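Local coordinates for protein geranyltranstransferase (PDB 4F62) that probably catalyses the chain-lengthening condensation of isopentenyl diphosphate with an allylic diphosphate, as farnesyl diphosphate synthases do, at residues Y19-L24 and A36-L41; R47-L52 and A183-S188; A71-S76 and T120-L125; E124-P129 and K139-L144; D208-A213 and E267-Q272. All coordinates share one frame; numbering follows the deposited sequence.

Contact 1 (Y19-L24 and A36-L41); sequences YLEQQL and AMRYSL
The N-terminal helical hairpin of the isoprenoid synthase fold brings Leu-20, Glu-21 and Leu-24, at the end of helix 5-23, against Met-37, Arg-38 and Leu-41 of helix 31-41. Leu-24 covers the most ground. It is the first residue to leave the helix, and its CG stands opposite the backbone N (chi1 -165°), which sends the two methyls across to the partner helix. Leu-24 CD1 reaches the terminal methyl CE of Met-37 at 3.8 Å. Leu-24 CD2 lies 3.6 Å from CG of Arg-38, against the aliphatic part of that chain. Further along, Leu-20 CD1 meets Leu-41 CD2 end to end at 4.1 Å.

Polar groups line the outer side. Arg-38 extends from CG to NE, and its NE forms a salt bridge with Glu-21 OE1 at 3.4 Å. The carboxylate and guanidinium planes are 23° apart. Arg-38 NH1 also gives a weak, bent hydrogen bond to Leu-24 O at 3.1 Å. Its stronger partner is Asp-26, in the turn of the hairpin. Arg-38 is modelled in two conformers, so these polar contacts belong to one of them.

Leu-24 also packs on Phe-121 of its own chain and on Arg-150 of the second subunit. The arrangement is the N-terminal helix pair of the all-helical isoprenoid synthase fold, its apolar side laid on helices 65-86 and 108-126.

Contact 2 (R47-L52 and A183-S188); sequences RIRPML and ALIKAS
Leu-184 O is gripped twice from within its own helix, by Ser-188 N and by Ser-188 OG, each at 2.9 Å. The two donors reach the carbonyl from opposite faces of its plane. The hydroxyl is thus turned back onto its own helix, and its oxygen sits 3.3 Å from Arg-49 CB across the contact.

This is parallel helix packing in the core of the isoprenoid synthase fold. Helix segments 48-52 and 183-188 run 33° apart, with axes 8.8 Å from each other at the closest point. The backbones come nearest at Arg-49 and Ser-188.

Arg-49 runs extended from CG to NE along the partner helix. Ile-185 CD1 lies over one face of its guanidinium, offset toward the rim. Leu-184 CB lies at the edge, near the plane. NH1 of Arg-49 bonds to a glycerol, probably from the crystallisation liquor. In farnesyl diphosphate synthases the arginine of this glycine-rich GGKxxR sequence binds the diphosphate of isopentenyl diphosphate, and the glycerol is consistent with such a pocket here. His-78, on helix 65-86, packs beside Arg-49.

An alanine here would probably leave Ile-185 CD1 without the flat group it covers and any diphosphate site here without one of its positive charges.

Leu-52 completes the contact one turn on. Its CB meets Ser-188 CB at 3.8 Å. Its CD1 touches CG2 of Ile-185, also at 3.8 Å.

Contact 3 (A71-S76 and T120-L125); sequences AAALES and TFAFEL
Ala-73 and Ala-122 mark the tight centre of this contact, where their CA atoms are 4.0 Å apart. Helix segments 71-76 and 120-125 run antiparallel at 174°. Their axes approach to 8.1 Å, and the small side chains allow this. Ala-73 CB rests 3.5 Å from Ala-122 O. Ala-122 CB sits equally near Ala-73 O, so each methyl meets the other backbone. Leu-125 is just as close: its CD1 comes within 3.5 Å of Ala-72 C.

Ser-76 continues this buried packing. Ser-76 OG donates to Ala-72 O at 3.1 Å. Ser-76 N reaches the same oxygen from the other face, so the buried hydroxyl is satisfied in its own helix. Ser-76 OG also lies 3.4 Å from Phe-121 CD2, oblique to the ring. The Phe-121 ring carries Leu-125 CD1 over one face. An alanine at Ser-76 removes the hydroxyl, which would probably leave Ala-72 O with the backbone N alone and open a small gap beside Phe-121 CD2 and Leu-125 CD1.

By contrast, the far side of helix 108-126 faces the second subunit, with Glu-124 still partly exposed. There Phe-123 stacks on its counterpart of the other chain, and Glu-124 forms a salt bridge to Arg-150 of that chain. Close antiparallel packing of a core helix on a dimer-interface helix is typical of the farnesyl diphosphate synthase fold.

Contact 4 (E124-P129 and K139-L144); sequences ELLSNP and KLIQEL
Leu-126 packs against Leu-140, Ile-141 and Leu-144 of helix 134-148. Its CG lies beside the backbone N (chi1 -72°), and CD1 and CD2 point across to the partner helix. CD1 meets Leu-144 CD2 at 3.7 Å. Leu-144 takes the other leucine shape: CG is opposite the backbone N (chi1 -174°), and this carries CD2 out toward Leu-126.

Ile-141 approaches from the next position. Its CG1 arm is stretched out (chi2 171°) and lies alongside Leu-126, with CG1 3.7 Å from Leu-126 CB. The tip, CD1, goes on to CB of Ser-127 at 4.5 Å, a slight touch. Leu-140 is met at its backbone O, 4.0 Å from Leu-126 CD1, and at CB, 4.3 Å from Leu-126 CD2.

Ser-127 turns its hydroxyl back to Phe-123 O. Its own carbonyl accepts a bond from Gln-142 of the second subunit, and Ile-141 also packs on Ser-127 of that subunit. The hairpin of helices 108-126 and 134-148 thus forms part of the dimer interface.

Across the two segments the chemistry is wholly apolar. Methyl and methylene fit hold them together. The Ser-127 hydroxyl bonds within its own helix end, and Lys-139 NZ makes its salt bridge with Glu-143 OE2 inside segment 139-144.

Contact 5 (D208-A213 and E267-Q272); sequences DAYAHA and EQAIAQ
The Tyr-210 ring meets Ala-269 O at its edge, in the plane of the ring, with CD2 3.4 Å from that oxygen. Ala-269 CB touches the same ring corner, 4.0 Å from CD2. The second flat group is the amide of Gln-272. The methyl CB of Ala-209 lies over its face, 3.5 Å from CD.

Both belong to an antiparallel helix pair in the all-helical isoprenoid synthase fold. Segments 208-213 and 267-272 cross at -159°, and their axes come within 8.1 Å. The backbones are closest at Tyr-210 and Ala-269, where the CA atoms are 4.3 Å apart. Alanines at the centre of the pair permit this.

Torsions place the two flat groups. In Tyr-210, CG stands opposite the backbone N (chi1 165°), which lays the ring beside segment 267-272, with CD2 at Ala-269 O. Its OH goes on to a hydrogen bond with Leu-283 O. Ala-287 of helix 281-291 also packs on Tyr-210. Gln-272 is bent at chi2 (-65°), which folds its amide over Ala-209, while its CG comes near Tyr-210 N.

The contact is plain packing, with no cross-helix polar bond. Its ends are partly exposed at Ala-209, Gln-268 and Gln-272. Behind it, Asp-208 and Ala-211 face helix 170-194, where Asp-208 pairs with Arg-190. One turn from the ring, Ala-213 CB meets Ala-269 CB at 3.9 Å.

Overall arrangement
The contacts tie the helices of one all-helical domain. Contacts 3 and 4 are nearest, with centres 8 Å apart, and share helix 108-126. Both are nested inside the long loop closed by contact 2, near the chain centre. Contact 1 comes first along the chain and lies about 10 Å from contact 3, centre to centre. Contact 5 comes last, about 32 Å from contact 1 and on the opposite side of the chain centre. Contacts 1, 3 and 4 touch the second subunit, while contact 5 does not. Contact 2 touches contacts 1, 3 and 5, and so joins the two regions.

Contact 1 (Y19-L24 and A36-L41)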
# COMPACT_ATOMS: atom_id res chain seq x y z
N TYR A 19 4.78 16.59 10.69
CA TYR A 19 4.55 16.37 9.27
C TYR A 19 3.47 15.31 9.05
O TYR A 19 2.58 15.48 8.21
CB TYR A 19 5.85 15.95 8.60
CG TYR A 19 5.76 15.75 7.11
CD1 TYR A 19 5.87 16.82 6.23
CD2 TYR A 19 5.60 14.48 6.57
CE1 TYR A 19 5.80 16.64 4.86
CE2 TYR A 19 5.52 14.28 5.20
CZ TYR A 19 5.63 15.35 4.36
OH TYR A 19 5.56 15.16 2.99
N LEU A 20 3.54 14.21 9.79
CA LEU A 20 2.48 13.19 9.74
C LEU A 20 1.12 13.82 10.04
O LEU A 20 0.16 13.60 9.30
CB LEU A 20 2.78 12.04 10.71
CG LEU A 20 3.82 11.02 10.26
CD1 LEU A 20 4.34 10.24 11.47
CD2 LEU A 20 3.21 10.07 9.19
N GLU A 21 1.06 14.61 11.11
CA GLU A 21 -0.17 15.28 11.52
C GLU A 21 -0.73 16.16 10.42
O GLU A 21 -1.94 16.15 10.16
CB GLU A 21 0.08 16.14 12.77
CG GLU A 21 -0.72 15.71 13.99
CD GLU A 21 -2.22 15.81 13.77
OE1 GLU A 21 -2.95 14.89 14.21
OE2 GLU A 21 -2.67 16.80 13.16
N GLN A 22 0.14 16.94 9.79
CA GLN A 22 -0.28 17.83 8.72
C GLN A 22 -0.78 17.04 7.52
O GLN A 22 -1.83 17.35 6.97
CB GLN A 22 0.87 18.76 8.30
CG GLN A 22 1.17 19.87 9.29
CD GLN A 22 2.64 20.32 9.25
OE1 GLN A 22 3.42 19.85 8.42
NE2 GLN A 22 3.00 21.23 10.15
N GLN A 23 -0.05 16.00 7.11
CA GLN A 23 -0.44 15.26 5.91
C GLN A 23 -1.69 14.40 6.10
O GLN A 23 -2.43 14.16 5.15
CB GLN A 23 0.73 14.40 5.40
CG GLN A 23 1.96 15.22 5.06
CD GLN A 23 1.69 16.24 3.95
OE1 GLN A 23 1.07 15.91 2.94
NE2 GLN A 23 2.14 17.47 4.15
N LEU A 24 -1.92 13.91 7.32
CA LEU A 24 -3.14 13.14 7.58
C LEU A 24 -4.29 14.13 7.67
O LEU A 24 -4.81 14.39 8.75
CB LEU A 24 -3.03 12.31 8.87
CG LEU A 24 -4.08 11.20 9.06
CD1 LEU A 24 -4.06 10.24 7.88
CD2 LEU A 24 -3.85 10.42 10.34
N ALA A 36 -8.61 5.86 14.69
CA ALA A 36 -7.84 4.64 14.88
C ALA A 36 -6.43 4.78 14.31
O ALA A 36 -5.46 4.33 14.92
CB ALA A 36 -8.55 3.46 14.26
N MET A 37 -6.32 5.39 13.13
CA MET A 37 -5.02 5.61 12.49
C MET A 37 -4.12 6.44 13.38
O MET A 37 -2.96 6.10 13.58
CB MET A 37 -5.18 6.30 11.14
CG MET A 37 -5.64 5.39 10.01
SD MET A 37 -6.01 6.31 8.49
CE MET A 37 -4.38 6.43 7.74
N ARG A 38 -4.67 7.53 13.90
CA ARG A 38 -3.91 8.44 14.75
C ARG A 38 -3.52 7.80 16.08
O ARG A 38 -2.42 8.05 16.58
CB ARG A 38 -4.71 9.73 15.02
CG ARG A 38 -4.81 10.65 13.81
CD ARG A 38 -5.43 12.00 14.16
NE ARG A 38 -5.48 12.89 13.01
CZ ARG A 38 -6.60 13.23 12.37
NH1 ARG A 38 -6.54 14.05 11.32
NH2 ARG A 38 -7.77 12.77 12.77
N TYR A 39 -4.41 7.00 16.64
CA TYR A 39 -4.15 6.32 17.91
C TYR A 39 -2.90 5.46 17.78
O TYR A 39 -2.09 5.38 18.70
CB TYR A 39 -5.35 5.47 18.36
CG TYR A 39 -5.08 4.68 19.62
CD1 TYR A 39 -4.82 5.33 20.82
CD2 TYR A 39 -5.09 3.29 19.61
CE1 TYR A 39 -4.57 4.62 21.98
CE2 TYR A 39 -4.84 2.57 20.77
CZ TYR A 39 -4.58 3.25 21.96
OH TYR A 39 -4.32 2.55 23.12
N SER A 40 -2.72 4.85 16.62
CA SER A 40 -1.57 3.99 16.37
C SER A 40 -0.29 4.73 15.98
O SER A 40 0.81 4.37 16.41
CB SER A 40 -1.91 2.94 15.31
OG SER A 40 -2.84 2.00 15.83
N LEU A 41 -0.43 5.77 15.16
CA LEU A 41 0.73 6.56 14.75
C LEU A 41 1.36 7.33 15.90
O LEU A 41 2.57 7.53 15.90
CB LEU A 41 0.36 7.57 13.65
CG LEU A 41 0.50 7.15 12.20
CD1 LEU A 41 -0.05 8.26 11.30
CD2 LEU A 41 1.97 6.87 11.88

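Contact 2 (R47-L52 and A183-S188)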
# COMPACT_ATOMS: atom_id res chain seq x y z
N ARG A 47 10.47 6.48 16.70
CA ARG A 47 10.75 6.99 15.35
C ARG A 47 12.16 6.65 14.83
O ARG A 47 12.80 7.48 14.16
CB ARG A 47 10.54 8.51 15.27
CG ARG A 47 9.27 9.01 15.89
CD ARG A 47 8.07 8.29 15.29
NE ARG A 47 6.84 9.03 15.56
CZ ARG A 47 5.62 8.50 15.55
NH1 ARG A 47 5.46 7.21 15.30
NH2 ARG A 47 4.57 9.27 15.81
N ILE A 48 12.64 5.46 15.16
CA ILE A 48 13.96 5.01 14.72
C ILE A 48 14.11 5.13 13.21
O ILE A 48 15.13 5.61 12.71
CB ILE A 48 14.15 3.53 15.07
CG1 ILE A 48 14.13 3.34 16.58
CG2 ILE A 48 15.43 3.02 14.46
CD1 ILE A 48 15.15 4.12 17.29
N ARG A 49 13.10 4.70 12.48
CA ARG A 49 13.19 4.73 11.02
C ARG A 49 13.20 6.15 10.45
O ARG A 49 14.03 6.47 9.60
CB ARG A 49 12.13 3.81 10.39
CG ARG A 49 12.42 2.33 10.73
CD ARG A 49 11.21 1.41 10.59
NE ARG A 49 11.47 0.10 11.22
CZ ARG A 49 11.47 -0.12 12.54
NH1 ARG A 49 11.23 0.88 13.38
NH2 ARG A 49 11.71 -1.34 13.01
N PRO A 50 12.28 7.02 10.91
CA PRO A 50 12.51 8.43 10.55
C PRO A 50 13.89 8.97 10.93
O PRO A 50 14.52 9.63 10.08
CB PRO A 50 11.40 9.16 11.32
CG PRO A 50 10.25 8.18 11.25
CD PRO A 50 10.92 6.80 11.44
N MET A 51 14.38 8.71 12.14
CA MET A 51 15.70 9.21 12.52
C MET A 51 16.80 8.77 11.55
O MET A 51 17.63 9.58 11.14
CB MET A 51 16.05 8.81 13.97
CG MET A 51 15.15 9.50 14.99
SD MET A 51 15.69 9.35 16.71
CE MET A 51 15.45 7.60 16.96
N LEU A 52 16.81 7.49 11.17
CA LEU A 52 17.77 6.99 10.19
C LEU A 52 17.63 7.70 8.85
O LEU A 52 18.62 8.00 8.20
CB LEU A 52 17.58 5.49 9.96
CG LEU A 52 18.03 4.57 11.09
CD1 LEU A 52 17.54 3.15 10.80
CD2 LEU A 52 19.55 4.60 11.24
N ALA A 183 14.85 -5.03 6.18
CA ALA A 183 14.55 -4.34 4.92
C ALA A 183 14.09 -2.88 5.11
O ALA A 183 14.54 -2.00 4.37
CB ALA A 183 13.52 -5.15 4.10
N LEU A 184 13.25 -2.63 6.11
CA LEU A 184 12.75 -1.28 6.36
C LEU A 184 13.83 -0.40 6.94
O LEU A 184 13.85 0.82 6.71
CB LEU A 184 11.54 -1.28 7.29
CG LEU A 184 10.12 -1.36 6.74
CD1 LEU A 184 9.14 -1.04 7.87
CD2 LEU A 184 9.91 -0.40 5.55
N ILE A 185 14.73 -1.00 7.72
CA ILE A 185 15.87 -0.26 8.25
C ILE A 185 16.75 0.17 7.09
O ILE A 185 17.24 1.30 7.05
CB ILE A 185 16.72 -1.15 9.20
CG1 ILE A 185 15.91 -1.53 10.44
CG2 ILE A 185 18.01 -0.44 9.57
CD1 ILE A 185 15.42 -0.34 11.24
N LYS A 186 16.96 -0.73 6.14
CA LYS A 186 17.74 -0.41 4.95
C LYS A 186 17.03 0.62 4.05
O LYS A 186 17.67 1.51 3.47
CB LYS A 186 18.06 -1.68 4.14
CG LYS A 186 19.06 -1.46 3.01
CD LYS A 186 19.64 -2.79 2.49
CE LYS A 186 18.76 -3.40 1.42
NZ LYS A 186 19.54 -3.78 0.20
N ALA A 187 15.71 0.48 3.93
CA ALA A 187 14.92 1.45 3.16
C ALA A 187 15.08 2.84 3.76
O ALA A 187 15.14 3.84 3.04
CB ALA A 187 13.47 1.05 3.13
N SER A 188 15.15 2.90 5.09
CA SER A 188 15.31 4.18 5.79
C SER A 188 16.58 4.92 5.35
O SER A 188 16.52 6.09 4.98
CB SER A 188 15.32 3.97 7.30
OG SER A 188 14.07 3.48 7.75

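Contact 3 (A71-S76 and T120-L125)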
# COMPACT_ATOMS: atom_id res chain seq x y z
N ALA A 71 10.40 9.58 5.47
CA ALA A 71 10.44 9.28 6.88
C ALA A 71 9.03 8.97 7.34
O ALA A 71 8.80 8.00 8.05
CB ALA A 71 11.01 10.46 7.67
N ALA A 72 8.08 9.79 6.88
CA ALA A 72 6.69 9.62 7.26
C ALA A 72 6.10 8.33 6.68
O ALA A 72 5.35 7.63 7.36
CB ALA A 72 5.87 10.83 6.79
N ALA A 73 6.45 8.03 5.42
CA ALA A 73 5.96 6.81 4.77
C ALA A 73 6.48 5.57 5.48
O ALA A 73 5.73 4.62 5.73
CB ALA A 73 6.37 6.76 3.29
N LEU A 74 7.77 5.59 5.80
CA LEU A 74 8.38 4.46 6.51
C LEU A 74 7.73 4.28 7.88
O LEU A 74 7.48 3.15 8.31
CB LEU A 74 9.89 4.69 6.67
CG LEU A 74 10.67 4.51 5.36
CD1 LEU A 74 11.98 5.25 5.44
CD2 LEU A 74 10.91 3.04 5.11
N GLU A 75 7.47 5.38 8.58
CA GLU A 75 6.83 5.27 9.89
C GLU A 75 5.40 4.72 9.75
O GLU A 75 4.93 3.96 10.61
CB GLU A 75 6.83 6.62 10.63
CG GLU A 75 6.32 6.53 12.05
CD GLU A 75 7.25 5.72 12.98
OE1 GLU A 75 8.42 5.47 12.61
OE2 GLU A 75 6.82 5.34 14.10
N SER A 76 4.72 5.07 8.66
CA SER A 76 3.35 4.58 8.43
C SER A 76 3.33 3.10 8.14
O SER A 76 2.46 2.38 8.63
CB SER A 76 2.64 5.35 7.30
OG SER A 76 2.44 6.69 7.70
N THR A 120 -1.81 2.45 2.72
CA THR A 120 -2.13 3.31 1.59
C THR A 120 -1.62 4.73 1.85
O THR A 120 -1.24 5.44 0.93
CB THR A 120 -3.64 3.39 1.33
OG1 THR A 120 -4.20 2.08 1.38
CG2 THR A 120 -3.92 4.04 -0.05
N PHE A 121 -1.66 5.15 3.12
CA PHE A 121 -1.22 6.50 3.47
C PHE A 121 0.29 6.65 3.19
O PHE A 121 0.75 7.73 2.80
CB PHE A 121 -1.55 6.77 4.93
CG PHE A 121 -1.16 8.14 5.42
CD1 PHE A 121 -1.63 9.27 4.78
CD2 PHE A 121 -0.34 8.29 6.54
CE1 PHE A 121 -1.29 10.55 5.23
CE2 PHE A 121 0.01 9.56 7.00
CZ PHE A 121 -0.46 10.69 6.35
N ALA A 122 1.06 5.58 3.38
CA ALA A 122 2.49 5.62 3.08
C ALA A 122 2.70 6.00 1.62
O ALA A 122 3.55 6.82 1.29
CB ALA A 122 3.14 4.29 3.37
N PHE A 123 1.90 5.41 0.74
CA PHE A 123 2.03 5.70 -0.68
C PHE A 123 1.44 7.05 -1.03
O PHE A 123 1.89 7.69 -1.98
CB PHE A 123 1.47 4.55 -1.51
CG PHE A 123 2.27 3.27 -1.35
CD1 PHE A 123 3.49 3.12 -2.00
CD2 PHE A 123 1.82 2.25 -0.51
CE1 PHE A 123 4.25 1.95 -1.84
CE2 PHE A 123 2.57 1.08 -0.35
CZ PHE A 123 3.79 0.93 -1.01
N GLU A 124 0.47 7.51 -0.24
CA GLU A 124 -0.07 8.84 -0.43
C GLU A 124 1.05 9.85 -0.15
O GLU A 124 1.24 10.81 -0.89
CB GLU A 124 -1.25 9.10 0.52
CG GLU A 124 -1.83 10.52 0.43
CD GLU A 124 -2.98 10.77 1.42
OE1 GLU A 124 -3.57 9.79 1.95
OE2 GLU A 124 -3.30 11.94 1.68
N LEU A 125 1.79 9.61 0.93
CA LEU A 125 2.87 10.50 1.38
C LEU A 125 3.92 10.65 0.28
O LEU A 125 4.39 11.76 0.02
CB LEU A 125 3.52 9.94 2.65
CG LEU A 125 2.66 10.10 3.92
CD1 LEU A 125 3.12 9.22 5.05
CD2 LEU A 125 2.66 11.58 4.34

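Contact 4 (E124-P129 and K139-L144)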
# COMPACT_ATOMS: atom_id res chain seq x y z
N GLU A 124 0.47 7.51 -0.24
CA GLU A 124 -0.07 8.84 -0.43
C GLU A 124 1.05 9.85 -0.15
O GLU A 124 1.24 10.81 -0.89
CB GLU A 124 -1.25 9.10 0.52
CG GLU A 124 -1.83 10.52 0.43
CD GLU A 124 -2.98 10.77 1.42
OE1 GLU A 124 -3.57 9.79 1.95
OE2 GLU A 124 -3.30 11.94 1.68
N LEU A 125 1.79 9.61 0.93
CA LEU A 125 2.87 10.50 1.38
C LEU A 125 3.92 10.65 0.28
O LEU A 125 4.39 11.76 0.02
CB LEU A 125 3.52 9.94 2.65
CG LEU A 125 2.66 10.10 3.92
CD1 LEU A 125 3.12 9.22 5.05
CD2 LEU A 125 2.66 11.58 4.34
N LEU A 126 4.24 9.54 -0.37
CA LEU A 126 5.28 9.53 -1.41
C LEU A 126 4.83 10.05 -2.78
O LEU A 126 5.66 10.30 -3.65
CB LEU A 126 5.89 8.13 -1.56
CG LEU A 126 6.80 7.70 -0.40
CD1 LEU A 126 7.33 6.27 -0.63
CD2 LEU A 126 7.96 8.67 -0.28
N SER A 127 3.52 10.21 -2.97
CA SER A 127 3.00 10.66 -4.26
C SER A 127 2.23 11.97 -4.15
O SER A 127 1.35 12.24 -4.94
CB SER A 127 2.11 9.59 -4.88
OG SER A 127 0.99 9.33 -4.06
N ASN A 128 2.57 12.78 -3.16
CA ASN A 128 1.96 14.09 -2.94
C ASN A 128 2.23 15.01 -4.14
O ASN A 128 3.38 15.12 -4.58
CB ASN A 128 2.57 14.67 -1.66
CG ASN A 128 1.89 15.95 -1.18
OD1 ASN A 128 1.39 16.75 -1.98
ND2 ASN A 128 1.89 16.15 0.14
N PRO A 129 1.18 15.66 -4.67
CA PRO A 129 1.28 16.59 -5.81
C PRO A 129 2.15 17.81 -5.55
O PRO A 129 2.51 18.50 -6.51
CB PRO A 129 -0.17 17.05 -6.02
CG PRO A 129 -1.00 15.98 -5.43
CD PRO A 129 -0.22 15.45 -4.26
N LYS A 139 11.30 6.41 -7.71
CA LYS A 139 12.40 5.63 -7.16
C LYS A 139 12.17 5.33 -5.68
O LYS A 139 12.36 4.20 -5.23
CB LYS A 139 13.74 6.36 -7.38
CG LYS A 139 14.97 5.70 -6.73
CD LYS A 139 15.32 4.32 -7.31
CE LYS A 139 16.66 3.80 -6.74
NZ LYS A 139 16.90 2.34 -6.98
N LEU A 140 11.74 6.34 -4.92
CA LEU A 140 11.50 6.15 -3.49
C LEU A 140 10.35 5.16 -3.26
O LEU A 140 10.37 4.36 -2.32
CB LEU A 140 11.24 7.48 -2.78
CG LEU A 140 12.39 8.48 -2.86
CD1 LEU A 140 11.94 9.89 -2.41
CD2 LEU A 140 13.57 7.98 -2.02
N ILE A 141 9.37 5.21 -4.15
CA ILE A 141 8.24 4.30 -4.06
C ILE A 141 8.71 2.87 -4.31
O ILE A 141 8.33 1.94 -3.58
CB ILE A 141 7.13 4.72 -5.04
CG1 ILE A 141 6.47 6.00 -4.50
CG2 ILE A 141 6.11 3.59 -5.22
CD1 ILE A 141 5.48 6.67 -5.46
N GLN A 142 9.56 2.70 -5.32
CA GLN A 142 10.15 1.39 -5.60
C GLN A 142 10.91 0.86 -4.39
O GLN A 142 10.79 -0.32 -4.05
CB GLN A 142 11.08 1.45 -6.81
CG GLN A 142 10.35 1.69 -8.11
CD GLN A 142 11.30 2.04 -9.25
OE1 GLN A 142 12.47 2.34 -9.01
NE2 GLN A 142 10.80 2.00 -10.48
N GLU A 143 11.69 1.73 -3.76
CA GLU A 143 12.44 1.38 -2.56
C GLU A 143 11.51 0.90 -1.46
O GLU A 143 11.78 -0.11 -0.79
CB GLU A 143 13.25 2.58 -2.03
CG GLU A 143 14.46 2.98 -2.88
CD GLU A 143 15.57 1.93 -2.89
OE1 GLU A 143 15.70 1.16 -1.90
OE2 GLU A 143 16.33 1.88 -3.88
N LEU A 144 10.40 1.61 -1.27
CA LEU A 144 9.48 1.29 -0.18
C LEU A 144 8.77 -0.02 -0.49
O LEU A 144 8.56 -0.85 0.40
CB LEU A 144 8.45 2.39 0.02
CG LEU A 144 7.53 2.19 1.24
CD1 LEU A 144 8.33 2.24 2.52
CD2 LEU A 144 6.40 3.23 1.27

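Contact 5 (D208-A213 and E267-Q272)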
# COMPACT_ATOMS: atom_id res chain seq x y z
N ASP A 208 23.97 0.82 2.58
CA ASP A 208 23.43 -0.54 2.56
C ASP A 208 24.06 -1.40 3.62
O ASP A 208 23.37 -2.04 4.41
CB ASP A 208 23.73 -1.22 1.22
CG ASP A 208 22.65 -0.99 0.18
OD1 ASP A 208 21.62 -0.38 0.52
OD2 ASP A 208 22.84 -1.42 -0.97
N ALA A 209 25.39 -1.43 3.60
CA ALA A 209 26.15 -2.27 4.51
C ALA A 209 25.97 -1.77 5.94
O ALA A 209 25.86 -2.58 6.88
CB ALA A 209 27.63 -2.27 4.12
N TYR A 210 25.92 -0.45 6.12
CA TYR A 210 25.67 0.10 7.45
C TYR A 210 24.35 -0.43 7.98
O TYR A 210 24.26 -0.96 9.10
CB TYR A 210 25.66 1.63 7.40
CG TYR A 210 25.06 2.30 8.63
CD1 TYR A 210 23.69 2.56 8.70
CD2 TYR A 210 25.86 2.68 9.70
CE1 TYR A 210 23.14 3.18 9.81
CE2 TYR A 210 25.30 3.29 10.82
CZ TYR A 210 23.94 3.54 10.86
OH TYR A 210 23.36 4.14 11.96
N ALA A 211 23.31 -0.33 7.15
CA ALA A 211 21.96 -0.69 7.55
C ALA A 211 21.83 -2.17 7.83
O ALA A 211 21.19 -2.57 8.81
CB ALA A 211 20.97 -0.26 6.48
N HIS A 212 22.40 -2.98 6.96
CA HIS A 212 22.39 -4.43 7.16
C HIS A 212 22.99 -4.80 8.51
O HIS A 212 22.43 -5.61 9.26
CB HIS A 212 23.17 -5.14 6.05
CG HIS A 212 23.14 -6.63 6.15
ND1 HIS A 212 24.01 -7.35 6.94
CD2 HIS A 212 22.33 -7.54 5.56
CE1 HIS A 212 23.74 -8.64 6.84
NE2 HIS A 212 22.72 -8.78 6.00
N ALA A 213 24.14 -4.20 8.83
CA ALA A 213 24.83 -4.54 10.07
C ALA A 213 23.99 -4.14 11.29
O ALA A 213 23.82 -4.92 12.24
CB ALA A 213 26.20 -3.86 10.12
N GLU A 267 30.95 -2.72 14.81
CA GLU A 267 32.19 -2.24 14.22
C GLU A 267 32.10 -2.09 12.70
O GLU A 267 32.61 -1.13 12.13
CB GLU A 267 33.35 -3.17 14.57
CG GLU A 267 33.70 -3.15 16.04
CD GLU A 267 34.78 -4.16 16.39
OE1 GLU A 267 35.06 -5.07 15.57
OE2 GLU A 267 35.34 -4.03 17.50
N GLN A 268 31.46 -3.06 12.06
CA GLN A 268 31.28 -3.03 10.62
C GLN A 268 30.43 -1.83 10.21
O GLN A 268 30.72 -1.18 9.21
CB GLN A 268 30.60 -4.30 10.12
CG GLN A 268 31.52 -5.49 9.97
CD GLN A 268 30.80 -6.66 9.32
OE1 GLN A 268 29.60 -6.84 9.50
NE2 GLN A 268 31.54 -7.43 8.53
N ALA A 269 29.38 -1.57 10.98
CA ALA A 269 28.46 -0.48 10.67
C ALA A 269 29.21 0.85 10.69
O ALA A 269 29.12 1.64 9.76
CB ALA A 269 27.30 -0.46 11.64
N ILE A 270 29.98 1.06 11.76
CA ILE A 270 30.71 2.31 11.94
C ILE A 270 31.79 2.47 10.87
O ILE A 270 32.00 3.57 10.34
CB ILE A 270 31.33 2.40 13.35
CG1 ILE A 270 30.24 2.28 14.42
CG2 ILE A 270 32.08 3.71 13.52
CD1 ILE A 270 29.02 3.14 14.16
N ALA A 271 32.47 1.36 10.55
CA ALA A 271 33.52 1.39 9.53
C ALA A 271 33.02 1.87 8.16
O ALA A 271 33.77 2.48 7.40
CB ALA A 271 34.19 0.03 9.40
N GLN A 272 31.76 1.58 7.86
CA GLN A 272 31.17 1.96 6.58
C GLN A 272 31.00 3.47 6.42
O GLN A 272 30.97 3.98 5.30
CB GLN A 272 29.81 1.26 6.39
CG GLN A 272 29.92 -0.25 6.19
CD GLN A 272 30.64 -0.59 4.90
OE1 GLN A 272 30.69 0.22 3.97
NE2 GLN A 272 31.21 -1.79 4.83